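Local coordinates for uncharacterized protein ScGH5_18 (Streptomyces cattleya, PDB 7LR8) that probably hydrolyses the Manβ1-4GlcNAc core disaccharide released during N-glycan breakdown, as a glycoside hydrolase of family GH5, at residues 144-148 / 188-194; 232-238 / 274-280. The protein carries 1 engineered substitution. One frame throughout, in Å; residues are numbered along the deposited sequence. Where two conformers were deposited one is given.

Contact 1: residues 144-148 / 188-194; sequences NFLGM and APGRLHL
His-193 turns its ring edge to the backbone of Met-148, and ND1 accepts that residue's N-H at 3.1 Å, with the donor close to the ring plane. The imidazole is held at its other nitrogen too: NE2 donates to Ala-188 O (2.8 Å), a nearly straight bond that also lies close to the ring plane. Gripped at both nitrogens, the ring has little freedom to rotate. With CG beside its own backbone N (chi1 -54°), His-193 is swung back over the type II beta turn from Ala-188 to Arg-191, with Gly-190 in its third position. Met-148 crosses the imidazole at a slant, its CB 3.8 Å from ND1. Ala-188 CB meets the rim of the Phe-145 ring at CE2 (3.8 Å). In the conformer described, Arg-191 lays CG against Leu-146 O (3.4 Å) and returns NE and NH1 side-on to Pro-189 O. Leu-192 N to Leu-146 O (2.9 Å) and Leu-194 N to Met-148 O (3.0 Å) tie the backbones together. The run 188-194 leads from helix 170-187 into strand 194-196, and its last residues already pair in parallel fashion with strand 145-152, completing a beta-alpha-beta crossover of the (beta/alpha)8 barrel typical of GH5 enzymes.

Contact 2: residues 232-238 / 274-280; sequences AQRYGTR and PHVPAEY
Thr-237 drives into the loop 274-280 with both branches of its side chain, and here the packing is tight. OG1 gives its proton to His-275 O at 2.8 Å, approaching from above the carbonyl plane, 39° out of it. The methyl CG2, turned anti to the backbone N, points at Pro-277 CD, 3.4 Å away, closer than carbons usually come, and Tyr-280 CD2 lies 3.9 Å from the same methyl. Beside this, Ala-232 CB presses on His-275 CB (3.7 Å).

Toward the surface the fit is looser. Arg-238 passes its aliphatic part over one face of the Tyr-280 ring, CG 4.2 Å from the ring centroid in a CH-pi contact. Its guanidinium stands perpendicular to that ring and offers an edge, with NE 3.4 Å from CE1. A water donates to Thr-237 O and makes only a weak, long bond to Tyr-280 OH. At the other end, Gln-233 slants across the His-275 ring, the amide and ring planes 56° apart, without hydrogen-bonding it; its NE2 donates instead to Phe-228 O.

Segment 232-238 carries the end of helix 231-235 and the turn leading to helix 240-253, whose Thr-242 touches Ala-232. Segment 274-280 belongs to the loop between strand 264-269 and helix 281-293; Val-276 packs on Ala-271 of the same loop and on Val-227 from the loop after strand 221-225.

How the contacts relate
Contact 1 and contact 2 lie on opposite sides of the chain's centre, their own centres 36 Å apart and their nearest atoms about 24 Å apart, so neither touches the other. They follow in series: 144-148 / 188-194 closes before 232-238 opens. Contact 1 is buried and joins strand 145-152 to the loop that leads into its neighbour 194-196, whereas contact 2 is partly buried and joins the end of helix 231-235 and the turn after it to the loop that follows strand 264-269. Contact 2 comes nearer the glycan: the side chain of His-275 is about 9 Å from the bound mannose and that of Leu-194 about 13 Å. The side chain of Leu-194 is also about 11 Å from that of Ala-153, the engineered position.

Contact 1: residues 144-148 / 188-194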
ATOM      1  N   ASN B 144      -1.532 -14.050  28.479  1.00 21.32           N
ATOM      2  CA  ASN B 144      -1.286 -12.616  28.546  1.00 25.33           C
ATOM      3  C   ASN B 144      -1.930 -11.855  27.391  1.00 19.89           C
ATOM      4  O   ASN B 144      -1.758 -10.637  27.301  1.00 21.67           O
ATOM      5  CB  ASN B 144       0.217 -12.333  28.568  1.00 24.48           C
ATOM      6  CG  ASN B 144       0.871 -12.613  27.238  1.00 25.03           C
ATOM      7  OD1 ASN B 144       0.684 -13.683  26.649  1.00 24.96           O
ATOM      8  ND2 ASN B 144       1.605 -11.630  26.722  1.00 21.00           N
ATOM      9  N   PHE B 145      -2.657 -12.534  26.510  1.00 19.24           N
ATOM     10  CA  PHE B 145      -3.397 -11.861  25.445  1.00 20.65           C
ATOM     11  C   PHE B 145      -4.648 -11.215  26.029  1.00 21.52           C
ATOM     12  O   PHE B 145      -5.546 -11.907  26.522  1.00 23.05           O
ATOM     13  CB  PHE B 145      -3.745 -12.869  24.347  1.00 19.90           C
ATOM     14  CG  PHE B 145      -4.624 -12.329  23.256  1.00 21.94           C
ATOM     15  CD1 PHE B 145      -4.253 -11.208  22.521  1.00 21.03           C
ATOM     16  CD2 PHE B 145      -5.809 -12.978  22.930  1.00 20.90           C
ATOM     17  CE1 PHE B 145      -5.063 -10.736  21.488  1.00 20.10           C
ATOM     18  CE2 PHE B 145      -6.625 -12.504  21.903  1.00 22.04           C
ATOM     19  CZ  PHE B 145      -6.250 -11.391  21.177  1.00 19.86           C
ATOM     20  N   LEU B 146      -4.700  -9.886  25.975  1.00 21.84           N
ATOM     21  CA  LEU B 146      -5.834  -9.147  26.516  1.00 24.13           C
ATOM     22  C   LEU B 146      -7.042  -9.253  25.601  1.00 20.79           C
ATOM     23  O   LEU B 146      -8.164  -9.472  26.066  1.00 21.69           O
ATOM     24  CB  LEU B 146      -5.465  -7.674  26.710  1.00 21.99           C
ATOM     25  CG  LEU B 146      -4.456  -7.300  27.787  1.00 21.85           C
ATOM     26  CD1 LEU B 146      -4.032  -5.842  27.607  1.00 22.34           C
ATOM     27  CD2 LEU B 146      -5.066  -7.530  29.154  1.00 22.50           C
ATOM     28  N   GLY B 147      -6.832  -9.073  24.304  1.00 19.18           N
ATOM     29  CA  GLY B 147      -7.912  -9.063  23.343  1.00 20.55           C
ATOM     30  C   GLY B 147      -7.520  -8.179  22.177  1.00 22.33           C
ATOM     31  O   GLY B 147      -6.370  -7.769  22.053  1.00 20.01           O
ATOM     32  N   MET B 148      -8.510  -7.888  21.339  1.00 17.67           N
ATOM     33  CA  MET B 148      -8.315  -7.112  20.119  1.00 17.91           C
ATOM     34  C   MET B 148      -8.911  -5.719  20.246  1.00 20.38           C
ATOM     35  O   MET B 148      -9.973  -5.540  20.848  1.00 19.71           O
ATOM     36  CB  MET B 148      -8.981  -7.790  18.913  1.00 18.14           C
ATOM     37  CG  MET B 148      -8.599  -9.222  18.655  1.00 17.73           C
ATOM     38  SD  MET B 148      -6.890  -9.394  18.157  1.00 19.55           S
ATOM     39  CE  MET B 148      -6.819  -8.416  16.669  1.00 17.62           C
ATOM     40  N   ALA B 188     -11.588 -15.273  19.940  1.00 21.22           N
ATOM     41  CA  ALA B 188     -11.108 -15.355  21.320  1.00 22.14           C
ATOM     42  C   ALA B 188     -12.260 -15.057  22.265  1.00 22.15           C
ATOM     43  O   ALA B 188     -12.392 -13.940  22.786  1.00 23.24           O
ATOM     44  CB  ALA B 188      -9.936 -14.392  21.549  1.00 21.92           C
ATOM     45  N   PRO B 189     -13.102 -16.052  22.540  1.00 22.05           N
ATOM     46  CA  PRO B 189     -14.266 -15.809  23.395  1.00 24.92           C
ATOM     47  C   PRO B 189     -13.839 -15.361  24.783  1.00 25.12           C
ATOM     48  O   PRO B 189     -12.870 -15.869  25.352  1.00 27.40           O
ATOM     49  CB  PRO B 189     -14.968 -17.174  23.434  1.00 29.04           C
ATOM     50  CG  PRO B 189     -14.524 -17.866  22.175  1.00 31.01           C
ATOM     51  CD  PRO B 189     -13.102 -17.416  21.977  1.00 23.10           C
ATOM     52  N   GLY B 190     -14.547 -14.368  25.307  1.00 23.30           N
ATOM     53  CA  GLY B 190     -14.344 -13.958  26.677  1.00 25.48           C
ATOM     54  C   GLY B 190     -13.224 -12.966  26.895  1.00 24.68           C
ATOM     55  O   GLY B 190     -13.041 -12.514  28.029  1.00 25.42           O
ATOM     56  N   ARG B 191     -12.489 -12.596  25.848  0.59 24.17           N
ATOM     57  CA  ARG B 191     -11.395 -11.649  25.988  0.59 24.23           C
ATOM     58  C   ARG B 191     -11.912 -10.223  25.782  0.59 24.80           C
ATOM     59  O   ARG B 191     -13.091  -9.991  25.497  0.59 24.67           O
ATOM     60  CB  ARG B 191     -10.267 -12.000  25.019  0.59 25.40           C
ATOM     61  CG  ARG B 191      -9.081 -12.730  25.654  0.59 18.57           C
ATOM     62  CD  ARG B 191      -9.525 -13.881  26.549  0.59 23.75           C
ATOM     63  NE  ARG B 191     -10.216 -14.929  25.806  0.59 25.40           N
ATOM     64  CZ  ARG B 191      -9.616 -15.993  25.283  0.59 24.21           C
ATOM     65  NH1 ARG B 191     -10.327 -16.911  24.631  0.59 20.90           N
ATOM     66  NH2 ARG B 191      -8.304 -16.141  25.411  0.59 22.93           N
ATOM     67  N   LEU B 192     -11.013  -9.251  25.933  1.00 21.98           N
ATOM     68  CA  LEU B 192     -11.375  -7.833  25.991  1.00 22.42           C
ATOM     69  C   LEU B 192     -11.309  -7.250  24.585  1.00 19.36           C
ATOM     70  O   LEU B 192     -10.240  -6.856  24.121  1.00 23.18           O
ATOM     71  CB  LEU B 192     -10.441  -7.089  26.940  1.00 19.40           C
ATOM     72  CG  LEU B 192     -10.731  -5.610  27.215  1.00 26.89           C
ATOM     73  CD1 LEU B 192     -11.935  -5.507  28.129  1.00 30.32           C
ATOM     74  CD2 LEU B 192      -9.522  -4.891  27.825  1.00 25.27           C
ATOM     75  N   HIS B 193     -12.450  -7.190  23.902  1.00 20.94           N
ATOM     76  CA  HIS B 193     -12.502  -6.729  22.518  1.00 22.10           C
ATOM     77  C   HIS B 193     -13.221  -5.390  22.458  1.00 21.35           C
ATOM     78  O   HIS B 193     -14.333  -5.249  22.985  1.00 21.83           O
ATOM     79  CB  HIS B 193     -13.191  -7.753  21.608  1.00 19.28           C
ATOM     80  CG  HIS B 193     -12.587  -9.118  21.696  1.00 18.30           C
ATOM     81  ND1 HIS B 193     -11.238  -9.344  21.511  1.00 21.37           N
ATOM     82  CD2 HIS B 193     -13.139 -10.324  21.980  1.00 20.50           C
ATOM     83  CE1 HIS B 193     -10.991 -10.637  21.660  1.00 18.84           C
ATOM     84  NE2 HIS B 193     -12.126 -11.250  21.953  1.00 20.60           N
ATOM     85  N   LEU B 194     -12.586  -4.422  21.806  1.00 21.25           N
ATOM     86  CA  LEU B 194     -13.064  -3.051  21.772  1.00 16.98           C
ATOM     87  C   LEU B 194     -12.700  -2.436  20.426  1.00 18.87           C
ATOM     88  O   LEU B 194     -12.014  -3.043  19.599  1.00 19.35           O
ATOM     89  CB  LEU B 194     -12.442  -2.224  22.905  1.00 15.99           C
ATOM     90  CG  LEU B 194     -10.917  -2.098  22.802  1.00 17.90           C
ATOM     91  CD1 LEU B 194     -10.461  -0.694  23.175  1.00 19.99           C
ATOM     92  CD2 LEU B 194     -10.196  -3.121  23.696  1.00 22.08           C
TER

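Contact 2: residues 232-238 / 274-280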
ATOM      1  N   ALA B 232      -3.579  22.830  22.940  1.00 22.22           N
ATOM      2  CA  ALA B 232      -2.372  23.603  23.234  1.00 23.45           C
ATOM      3  C   ALA B 232      -2.356  24.925  22.476  1.00 26.59           C
ATOM      4  O   ALA B 232      -1.925  25.954  23.011  1.00 27.97           O
ATOM      5  CB  ALA B 232      -1.128  22.784  22.902  1.00 26.92           C
ATOM      6  N   GLN B 233      -2.812  24.918  21.222  1.00 25.84           N
ATOM      7  CA  GLN B 233      -2.758  26.128  20.411  1.00 28.08           C
ATOM      8  C   GLN B 233      -3.635  27.225  20.998  1.00 31.62           C
ATOM      9  O   GLN B 233      -3.267  28.405  20.976  1.00 32.63           O
ATOM     10  CB  GLN B 233      -3.185  25.809  18.978  1.00 29.82           C
ATOM     11  CG  GLN B 233      -2.259  24.842  18.263  1.00 29.54           C
ATOM     12  CD  GLN B 233      -2.716  23.387  18.345  1.00 28.63           C
ATOM     13  OE1 GLN B 233      -3.264  22.936  19.361  1.00 27.05           O
ATOM     14  NE2 GLN B 233      -2.470  22.643  17.278  1.00 28.10           N
ATOM     15  N   ARG B 234      -4.799  26.857  21.527  1.00 30.95           N
ATOM     16  CA  ARG B 234      -5.757  27.848  22.001  1.00 35.78           C
ATOM     17  C   ARG B 234      -5.485  28.284  23.434  1.00 31.26           C
ATOM     18  O   ARG B 234      -5.541  29.479  23.740  1.00 34.31           O
ATOM     19  CB  ARG B 234      -7.179  27.287  21.892  1.00 37.31           C
ATOM     20  CG  ARG B 234      -8.252  28.238  22.395  1.00 50.06           C
ATOM     21  CD  ARG B 234      -9.633  27.686  22.116  1.00 59.61           C
ATOM     22  NE  ARG B 234      -9.817  27.402  20.696  1.00 66.58           N
ATOM     23  CZ  ARG B 234     -10.536  28.153  19.869  1.00 69.08           C
ATOM     24  NH1 ARG B 234     -11.146  29.242  20.320  1.00 69.79           N
ATOM     25  NH2 ARG B 234     -10.649  27.814  18.592  1.00 69.81           N
ATOM     26  N   TYR B 235      -5.180  27.331  24.315  1.00 27.75           N
ATOM     27  CA  TYR B 235      -5.044  27.606  25.742  1.00 27.94           C
ATOM     28  C   TYR B 235      -3.601  27.698  26.215  1.00 37.96           C
ATOM     29  O   TYR B 235      -3.351  28.296  27.269  1.00 33.11           O
ATOM     30  CB  TYR B 235      -5.788  26.526  26.538  1.00 29.10           C
ATOM     31  CG  TYR B 235      -7.239  26.441  26.127  1.00 26.21           C
ATOM     32  CD1 TYR B 235      -8.141  27.431  26.504  1.00 35.43           C
ATOM     33  CD2 TYR B 235      -7.699  25.402  25.321  1.00 25.42           C
ATOM     34  CE1 TYR B 235      -9.467  27.380  26.120  1.00 31.64           C
ATOM     35  CE2 TYR B 235      -9.031  25.341  24.925  1.00 28.78           C
ATOM     36  CZ  TYR B 235      -9.906  26.332  25.327  1.00 34.65           C
ATOM     37  OH  TYR B 235     -11.226  26.290  24.951  1.00 32.49           O
ATOM     38  N   GLY B 236      -2.660  27.138  25.476  1.00 27.60           N
ATOM     39  CA  GLY B 236      -1.247  27.259  25.773  1.00 28.25           C
ATOM     40  C   GLY B 236      -0.671  25.959  26.309  1.00 26.94           C
ATOM     41  O   GLY B 236      -1.363  25.153  26.941  1.00 26.49           O
ATOM     42  N   THR B 237       0.631  25.767  26.073  1.00 28.26           N
ATOM     43  CA  THR B 237       1.327  24.563  26.528  1.00 29.25           C
ATOM     44  C   THR B 237       1.131  24.303  28.020  1.00 32.28           C
ATOM     45  O   THR B 237       0.887  23.167  28.442  1.00 34.68           O
ATOM     46  CB  THR B 237       2.822  24.691  26.238  1.00 40.63           C
ATOM     47  OG1 THR B 237       3.038  24.864  24.834  1.00 44.11           O
ATOM     48  CG2 THR B 237       3.542  23.450  26.728  1.00 42.66           C
ATOM     49  N   ARG B 238       1.279  25.342  28.841  1.00 29.90           N
ATOM     50  CA  ARG B 238       1.317  25.182  30.289  1.00 32.12           C
ATOM     51  C   ARG B 238      -0.031  25.450  30.945  1.00 31.49           C
ATOM     52  O   ARG B 238      -0.084  25.718  32.147  1.00 39.87           O
ATOM     53  CB  ARG B 238       2.396  26.086  30.887  1.00 33.35           C
ATOM     54  CG  ARG B 238       3.808  25.702  30.478  1.00 37.27           C
ATOM     55  CD  ARG B 238       4.804  26.036  31.590  1.00 49.80           C
ATOM     56  NE  ARG B 238       6.152  25.557  31.295  1.00 60.27           N
ATOM     57  CZ  ARG B 238       7.058  26.254  30.617  1.00 70.96           C
ATOM     58  NH1 ARG B 238       6.762  27.465  30.169  1.00 76.40           N
ATOM     59  NH2 ARG B 238       8.266  25.748  30.395  1.00 72.64           N
ATOM     60  N   PRO B 274       5.923  20.861  19.017  1.00 28.57           N
ATOM     61  CA  PRO B 274       6.260  21.845  20.053  1.00 28.51           C
ATOM     62  C   PRO B 274       5.106  22.197  20.982  1.00 28.41           C
ATOM     63  O   PRO B 274       5.283  23.036  21.876  1.00 31.60           O
ATOM     64  CB  PRO B 274       6.668  23.082  19.241  1.00 39.19           C
ATOM     65  CG  PRO B 274       6.173  22.830  17.832  1.00 37.53           C
ATOM     66  CD  PRO B 274       5.464  21.528  17.786  1.00 29.67           C
ATOM     67  N   HIS B 275       3.940  21.594  20.751  1.00 26.20           N
ATOM     68  CA  HIS B 275       2.784  21.854  21.599  1.00 25.27           C
ATOM     69  C   HIS B 275       3.095  21.510  23.048  1.00 31.26           C
ATOM     70  O   HIS B 275       2.656  22.209  23.970  1.00 34.34           O
ATOM     71  CB  HIS B 275       1.588  21.061  21.071  1.00 27.40           C
ATOM     72  CG  HIS B 275       1.358  21.265  19.607  1.00 35.28           C
ATOM     73  ND1 HIS B 275       1.931  20.459  18.648  1.00 37.14           N
ATOM     74  CD2 HIS B 275       0.662  22.212  18.937  1.00 38.13           C
ATOM     75  CE1 HIS B 275       1.579  20.887  17.449  1.00 32.48           C
ATOM     76  NE2 HIS B 275       0.809  21.950  17.596  1.00 39.96           N
ATOM     77  N   VAL B 276       3.866  20.454  23.257  1.00 23.26           N
ATOM     78  CA  VAL B 276       4.578  20.206  24.501  1.00 25.76           C
ATOM     79  C   VAL B 276       6.063  20.147  24.171  1.00 25.15           C
ATOM     80  O   VAL B 276       6.542  19.165  23.600  1.00 25.02           O
ATOM     81  CB  VAL B 276       4.109  18.903  25.173  1.00 22.93           C
ATOM     82  CG1 VAL B 276       4.846  18.701  26.500  1.00 24.59           C
ATOM     83  CG2 VAL B 276       2.600  18.922  25.379  1.00 23.14           C
ATOM     84  N   PRO B 277       6.821  21.203  24.486  1.00 25.08           N
ATOM     85  CA  PRO B 277       8.261  21.186  24.216  1.00 25.78           C
ATOM     86  C   PRO B 277       8.925  20.023  24.936  1.00 24.89           C
ATOM     87  O   PRO B 277       8.487  19.599  26.008  1.00 27.82           O
ATOM     88  CB  PRO B 277       8.749  22.533  24.772  1.00 37.20           C
ATOM     89  CG  PRO B 277       7.539  23.396  24.811  1.00 38.01           C
ATOM     90  CD  PRO B 277       6.379  22.481  25.062  1.00 34.60           C
ATOM     91  N   ALA B 278      10.008  19.521  24.337  1.00 25.82           N
ATOM     92  CA  ALA B 278      10.715  18.385  24.921  1.00 27.00           C
ATOM     93  C   ALA B 278      11.170  18.678  26.347  1.00 29.16           C
ATOM     94  O   ALA B 278      11.171  17.778  27.197  1.00 30.98           O
ATOM     95  CB  ALA B 278      11.906  18.000  24.045  1.00 28.52           C
ATOM     96  N   GLU B 279      11.566  19.928  26.634  1.00 32.27           N
ATOM     97  CA  GLU B 279      12.001  20.274  27.987  1.00 32.94           C
ATOM     98  C   GLU B 279      10.855  20.301  28.993  1.00 34.39           C
ATOM     99  O   GLU B 279      11.119  20.317  30.197  1.00 37.04           O
ATOM    100  CB  GLU B 279      12.716  21.630  27.996  1.00 37.29           C
ATOM    101  CG  GLU B 279      11.856  22.787  27.536  1.00 39.69           C
ATOM    102  CD  GLU B 279      12.142  23.173  26.092  1.00 59.83           C
ATOM    103  OE1 GLU B 279      12.142  22.274  25.217  1.00 53.41           O
ATOM    104  OE2 GLU B 279      12.381  24.375  25.834  1.00 68.78           O
ATOM    105  N   TYR B 280       9.603  20.307  28.537  1.00 27.32           N
ATOM    106  CA  TYR B 280       8.433  20.274  29.406  1.00 31.67           C
ATOM    107  C   TYR B 280       7.750  18.911  29.408  1.00 28.09           C
ATOM    108  O   TYR B 280       6.773  18.715  30.140  1.00 25.93           O
ATOM    109  CB  TYR B 280       7.435  21.359  28.975  1.00 32.72           C
ATOM    110  CG  TYR B 280       6.273  21.565  29.920  1.00 42.19           C
ATOM    111  CD1 TYR B 280       6.465  22.122  31.179  1.00 53.12           C
ATOM    112  CD2 TYR B 280       4.982  21.214  29.551  1.00 45.27           C
ATOM    113  CE1 TYR B 280       5.405  22.313  32.042  1.00 57.73           C
ATOM    114  CE2 TYR B 280       3.917  21.399  30.409  1.00 48.83           C
ATOM    115  CZ  TYR B 280       4.134  21.947  31.651  1.00 56.50           C
ATOM    116  OH  TYR B 280       3.074  22.136  32.506  1.00 66.26           O
TER
HETATM  117  O   HOH W   1       0.080  21.856  30.720  1.00 28.59           O